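Long-range contact in adenosylmethionine-8-amino-7-oxononanoate aminotransferase (Methanocaldococcus jannaschii, PDB 6ZHK), which probably transfers an amino group from S-adenosylmethionine to 8-amino-7-oxononanoate in biotin biosynthesis, using pyridoxal 5'-phosphate as cofactor: residues Ile38-Ile50 with Asp57-Ser70. Residues are numbered along the deposited sequence; the frame is centred on the assembly and turned at random. Where two conformers were deposited one is given.
Sequences IIERGEGNYLIDI and DAVSSIWCNLFGHS
Leu47, on the second strand of a β-hairpin, packs against Asp57 and His69, while the type II' turn of that hairpin, Glu43 to Tyr46, lies along Gly68-Ser70. The hairpin begins the small sheet that continues through strand 54-57 to strand 428-429, and its first strand pairs with a strand of the second subunit. Two backbone hydrogen bonds set the register: Asp57 N donates to Asn45 O (2.9 Å), and His69 N reaches Gly44 O at 2.7 Å. A backbone-to-side-chain bond joins them, Gly44 N pointing almost straight at Ser70 OG (3.0 Å, 176°). The amide of Asn45 turns instead to Ser444 and Glu449.

Van der Waals contact centres on Leu47. Its CD2 methyl makes a CH-pi contact over one face of the His69 imidazole, 3.8 Å from the centroid; Asn65 ND2 lies over the opposite face. The other methyl, CD1, rests 3.7 Å from Asp57 CG.

With its CG anti to the backbone N (chi1 -169°), Asp57 extends its carboxylate into a buried polar network. His69 NE2 donates to the anti lone pair of Asp57 OD2 (2.7 Å), nearly in the ring plane. Ser61 grips the syn sides, N to OD1 and OG to OD2, tying down the short helical segment 60-63, whose Ile62 O accepts from NZ of Lys301, predicted to carry the cofactor but without it here. Replacing the Asp57 carboxylate with the methyl of an alanine would probably leave His69 NE2 and both Ser61 donors without the carboxylate they share and let the imidazole turn against the Leu47 methyl. On the solvent side, a water donates to Glu43 OE2 at 2.6 Å and also hydrogen-bonds Ser70 OG.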
loop_
_atom_site.group_PDB
_atom_site.type_symbol
_atom_site.label_atom_id
_atom_site.label_comp_id
_atom_site.label_asym_id
_atom_site.label_seq_id
_atom_site.Cartn_x
_atom_site.Cartn_y
_atom_site.Cartn_z
ATOM N N ILE A 38 -12.991 -20.997 1.727
ATOM C CA ILE A 38 -12.341 -20.385 2.886
ATOM C C ILE A 38 -11.066 -21.172 3.139
ATOM O O ILE A 38 -11.107 -22.353 3.471
ATOM C CB ILE A 38 -13.245 -20.281 4.145
ATOM C CG1 ILE A 38 -14.532 -19.504 3.881
ATOM C CG2 ILE A 38 -12.443 -19.673 5.309
ATOM C CD1 ILE A 38 -14.305 -18.111 3.352
ATOM N N ILE A 39 -9.916 -20.539 2.892
ATOM C CA ILE A 39 -8.671 -21.277 2.886
ATOM C C ILE A 39 -8.091 -21.296 4.297
ATOM O O ILE A 39 -8.107 -20.289 5.005
ATOM C CB ILE A 39 -7.708 -20.696 1.818
ATOM C CG1 ILE A 39 -8.299 -20.795 0.411
ATOM C CG2 ILE A 39 -6.345 -21.363 1.927
ATOM C CD1 ILE A 39 -8.831 -22.230 0.058
ATOM N N GLU A 40 -7.544 -22.456 4.679
ATOM C CA GLU A 40 -7.022 -22.690 6.026
ATOM C C GLU A 40 -5.532 -22.980 5.994
ATOM O O GLU A 40 -4.815 -22.687 6.944
ATOM C CB GLU A 40 -7.803 -23.810 6.742
ATOM C CG GLU A 40 -7.734 -23.636 8.274
ATOM C CD GLU A 40 -6.765 -24.597 8.905
ATOM O OE1 GLU A 40 -6.532 -24.518 10.145
ATOM O OE2 GLU A 40 -6.246 -25.439 8.146
ATOM N N ARG A 41 -5.068 -23.621 4.924
ATOM C CA ARG A 41 -3.644 -23.856 4.840
ATOM C C ARG A 41 -3.343 -24.119 3.373
ATOM O O ARG A 41 -4.221 -24.035 2.527
ATOM C CB ARG A 41 -3.181 -24.934 5.856
ATOM C CG ARG A 41 -3.542 -26.366 5.482
ATOM C CD ARG A 41 -3.383 -27.428 6.590
ATOM N NE ARG A 41 -4.227 -28.583 6.249
ATOM C CZ ARG A 41 -5.433 -28.913 6.741
ATOM N NH1 ARG A 41 -6.016 -28.204 7.697
ATOM N NH2 ARG A 41 -6.047 -29.990 6.269
ATOM N N GLY A 42 -2.070 -24.319 3.077
ATOM C CA GLY A 42 -1.603 -24.605 1.741
ATOM C C GLY A 42 -0.480 -25.654 1.762
ATOM O O GLY A 42 0.288 -25.770 2.739
ATOM N N GLU A 43 -0.386 -26.423 0.672
ATOM C CA GLU A 43 0.728 -27.326 0.533
ATOM C C GLU A 43 1.106 -27.444 -0.938
ATOM O O GLU A 43 0.270 -27.742 -1.775
ATOM C CB GLU A 43 0.323 -28.726 1.013
ATOM C CG GLU A 43 1.530 -29.666 1.104
ATOM C CD GLU A 43 2.619 -29.322 2.121
ATOM O OE1 GLU A 43 2.282 -28.779 3.225
ATOM O OE2 GLU A 43 3.824 -29.602 1.819
ATOM N N GLY A 44 2.374 -27.161 -1.254
ATOM C CA GLY A 44 2.829 -27.153 -2.643
ATOM C C GLY A 44 1.944 -26.213 -3.457
ATOM O O GLY A 44 1.629 -25.111 -2.996
ATOM N N ASN A 45 1.446 -26.690 -4.605
ATOM C CA ASN A 45 0.676 -25.840 -5.486
ATOM C C ASN A 45 -0.813 -25.800 -5.141
ATOM O O ASN A 45 -1.606 -25.379 -5.985
ATOM C CB ASN A 45 0.938 -26.204 -6.945
ATOM C CG ASN A 45 2.402 -26.058 -7.292
ATOM O OD1 ASN A 45 3.052 -25.074 -6.868
ATOM N ND2 ASN A 45 2.942 -27.017 -8.057
ATOM N N TYR A 46 -1.186 -26.175 -3.905
ATOM C CA TYR A 46 -2.580 -26.405 -3.571
ATOM C C TYR A 46 -3.032 -25.605 -2.349
ATOM O O TYR A 46 -2.314 -25.509 -1.367
ATOM C CB TYR A 46 -2.802 -27.889 -3.214
ATOM C CG TYR A 46 -2.730 -28.722 -4.457
ATOM C CD1 TYR A 46 -1.499 -29.100 -4.996
ATOM C CD2 TYR A 46 -3.895 -29.026 -5.139
ATOM C CE1 TYR A 46 -1.460 -29.773 -6.213
ATOM C CE2 TYR A 46 -3.868 -29.739 -6.332
ATOM C CZ TYR A 46 -2.648 -30.118 -6.859
ATOM O OH TYR A 46 -2.724 -30.758 -8.066
ATOM N N LEU A 47 -4.192 -24.960 -2.485
ATOM C CA LEU A 47 -4.892 -24.274 -1.408
ATOM C C LEU A 47 -5.766 -25.338 -0.722
ATOM O O LEU A 47 -6.464 -26.099 -1.399
ATOM C CB LEU A 47 -5.814 -23.245 -2.075
ATOM C CG LEU A 47 -5.035 -22.123 -2.783
ATOM C CD1 LEU A 47 -5.922 -21.366 -3.791
ATOM C CD2 LEU A 47 -4.400 -21.161 -1.741
ATOM N N ILE A 48 -5.771 -25.346 0.612
ATOM C CA ILE A 48 -6.566 -26.320 1.346
ATOM C C ILE A 48 -7.628 -25.582 2.145
ATOM O O ILE A 48 -7.275 -24.700 2.933
ATOM C CB ILE A 48 -5.625 -27.132 2.275
ATOM C CG1 ILE A 48 -4.529 -27.811 1.426
ATOM C CG2 ILE A 48 -6.435 -28.147 3.097
ATOM C CD1 ILE A 48 -3.557 -28.715 2.216
ATOM N N ASP A 49 -8.903 -25.924 1.912
ATOM C CA ASP A 49 -9.974 -25.232 2.584
ATOM C C ASP A 49 -10.255 -25.808 3.968
ATOM O O ASP A 49 -9.625 -26.766 4.406
ATOM C CB ASP A 49 -11.194 -25.050 1.690
ATOM C CG ASP A 49 -12.072 -26.279 1.593
ATOM O OD1 ASP A 49 -11.702 -27.296 2.215
ATOM O OD2 ASP A 49 -13.068 -26.217 0.843
ATOM N N ILE A 50 -11.201 -25.175 4.639
ATOM C CA ILE A 50 -11.527 -25.481 6.019
ATOM C C ILE A 50 -12.257 -26.829 6.073
ATOM O O ILE A 50 -12.472 -27.323 7.180
ATOM C CB ILE A 50 -12.394 -24.362 6.632
ATOM C CG1 ILE A 50 -13.728 -24.177 5.878
ATOM C CG2 ILE A 50 -11.597 -23.041 6.814
ATOM C CD1 ILE A 50 -14.708 -23.155 6.528
ATOM N N ASP A 57 -3.808 -24.109 -7.329
ATOM C CA ASP A 57 -3.894 -22.642 -7.384
ATOM C C ASP A 57 -3.519 -22.154 -8.795
ATOM O O ASP A 57 -2.410 -21.699 -9.054
ATOM C CB ASP A 57 -2.975 -22.070 -6.321
ATOM C CG ASP A 57 -3.144 -20.568 -6.072
ATOM O OD1 ASP A 57 -3.911 -19.901 -6.821
ATOM O OD2 ASP A 57 -2.486 -20.104 -5.148
ATOM N N ALA A 58 -4.474 -22.261 -9.702
ATOM C CA ALA A 58 -4.208 -22.115 -11.129
ATOM C C ALA A 58 -4.061 -20.626 -11.477
ATOM O O ALA A 58 -3.561 -20.341 -12.559
ATOM C CB ALA A 58 -5.349 -22.757 -11.912
ATOM N N VAL A 59 -4.398 -19.719 -10.532
ATOM C CA VAL A 59 -4.160 -18.289 -10.732
ATOM C C VAL A 59 -3.108 -17.733 -9.762
ATOM O O VAL A 59 -2.971 -16.495 -9.594
ATOM C CB VAL A 59 -5.462 -17.466 -10.751
ATOM C CG1 VAL A 59 -6.309 -17.713 -12.012
ATOM C CG2 VAL A 59 -6.309 -17.624 -9.463
ATOM N N SER A 60 -2.415 -18.629 -9.056
ATOM C CA SER A 60 -1.351 -18.221 -8.144
ATOM C C SER A 60 -1.816 -17.188 -7.143
ATOM O O SER A 60 -1.068 -16.266 -6.851
ATOM C CB SER A 60 -0.174 -17.697 -8.934
ATOM O OG SER A 60 0.425 -18.775 -9.635
ATOM N N SER A 61 -3.005 -17.399 -6.540
ATOM C CA SER A 61 -3.484 -16.458 -5.514
ATOM C C SER A 61 -3.460 -15.009 -6.055
ATOM O O SER A 61 -3.122 -14.061 -5.332
ATOM C CB SER A 61 -2.815 -16.620 -4.150
ATOM O OG SER A 61 -2.885 -17.984 -3.674
ATOM N N ILE A 62 -3.898 -14.883 -7.328
ATOM C CA ILE A 62 -4.008 -13.614 -8.046
ATOM C C ILE A 62 -2.589 -13.111 -8.383
ATOM O O ILE A 62 -2.216 -11.924 -8.142
ATOM C CB ILE A 62 -4.919 -12.568 -7.354
ATOM C CG1 ILE A 62 -6.126 -13.161 -6.612
ATOM C CG2 ILE A 62 -5.313 -11.425 -8.334
ATOM C CD1 ILE A 62 -7.147 -13.826 -7.510
ATOM N N TRP A 63 -1.807 -14.045 -8.964
ATOM C CA TRP A 63 -0.697 -13.723 -9.853
ATOM C C TRP A 63 0.511 -13.289 -9.009
ATOM O O TRP A 63 1.395 -12.596 -9.531
ATOM C CB TRP A 63 -1.053 -12.628 -10.895
ATOM C CG TRP A 63 -2.403 -12.688 -11.565
ATOM C CD1 TRP A 63 -3.307 -13.706 -11.567
ATOM C CD2 TRP A 63 -3.025 -11.614 -12.310
ATOM N NE1 TRP A 63 -4.443 -13.350 -12.270
ATOM C CE2 TRP A 63 -4.312 -12.062 -12.705
ATOM C CE3 TRP A 63 -2.634 -10.312 -12.645
ATOM C CZ2 TRP A 63 -5.176 -11.256 -13.444
ATOM C CZ3 TRP A 63 -3.487 -9.510 -13.374
ATOM C CH2 TRP A 63 -4.725 -10.000 -13.809
ATOM N N CYS A 64 0.587 -13.772 -7.770
ATOM C CA CYS A 64 1.759 -13.520 -6.925
ATOM C C CYS A 64 2.516 -14.779 -6.473
ATOM O O CYS A 64 3.687 -14.683 -6.060
ATOM C CB CYS A 64 1.386 -12.663 -5.718
ATOM S SG CYS A 64 0.270 -13.514 -4.565
ATOM N N ASN A 65 1.844 -15.936 -6.408
ATOM C CA ASN A 65 2.507 -17.095 -5.797
ATOM C C ASN A 65 3.478 -17.701 -6.817
ATOM O O ASN A 65 3.075 -18.015 -7.903
ATOM C CB ASN A 65 1.455 -18.073 -5.273
ATOM C CG ASN A 65 2.106 -19.286 -4.626
ATOM O OD1 ASN A 65 2.706 -20.126 -5.301
ATOM N ND2 ASN A 65 2.164 -19.254 -3.306
ATOM N N LEU A 66 4.752 -17.880 -6.477
ATOM C CA LEU A 66 5.684 -18.365 -7.493
ATOM C C LEU A 66 5.967 -19.842 -7.266
ATOM O O LEU A 66 6.191 -20.560 -8.216
ATOM C CB LEU A 66 7.020 -17.640 -7.331
ATOM C CG LEU A 66 7.040 -16.140 -7.697
ATOM C CD1 LEU A 66 8.459 -15.646 -7.638
ATOM C CD2 LEU A 66 6.409 -15.887 -9.073
ATOM N N PHE A 67 6.129 -20.237 -6.024
ATOM C CA PHE A 67 6.761 -21.522 -5.743
ATOM C C PHE A 67 5.899 -22.430 -4.865
ATOM O O PHE A 67 6.427 -23.403 -4.298
ATOM C CB PHE A 67 8.110 -21.284 -5.062
ATOM C CG PHE A 67 9.069 -20.559 -5.957
ATOM C CD1 PHE A 67 9.338 -21.031 -7.245
ATOM C CD2 PHE A 67 9.709 -19.407 -5.492
ATOM C CE1 PHE A 67 10.208 -20.346 -8.078
ATOM C CE2 PHE A 67 10.590 -18.731 -6.321
ATOM C CZ PHE A 67 10.857 -19.213 -7.595
ATOM N N GLY A 68 4.619 -22.124 -4.765
ATOM C CA GLY A 68 3.743 -22.958 -3.942
ATOM C C GLY A 68 3.538 -22.313 -2.576
ATOM O O GLY A 68 4.135 -21.259 -2.309
ATOM N N HIS A 69 2.735 -22.954 -1.731
ATOM C CA HIS A 69 2.306 -22.417 -0.458
ATOM C C HIS A 69 3.062 -23.001 0.730
ATOM O O HIS A 69 2.712 -22.677 1.882
ATOM C CB HIS A 69 0.790 -22.612 -0.284
ATOM C CG HIS A 69 0.006 -21.817 -1.262
ATOM N ND1 HIS A 69 -0.230 -20.436 -1.078
ATOM C CD2 HIS A 69 -0.541 -22.160 -2.452
ATOM C CE1 HIS A 69 -0.988 -20.022 -2.068
ATOM N NE2 HIS A 69 -1.156 -21.040 -2.948
ATOM N N SER A 70 4.105 -23.805 0.473
ATOM C CA SER A 70 4.850 -24.367 1.605
ATOM C C SER A 70 6.343 -24.410 1.266
ATOM O O SER A 70 7.055 -25.385 1.502
ATOM C CB SER A 70 4.288 -25.741 1.972
ATOM O OG SER A 70 4.405 -26.587 0.825
HETATM O O HOH W 1 6.039 -28.525 0.871
#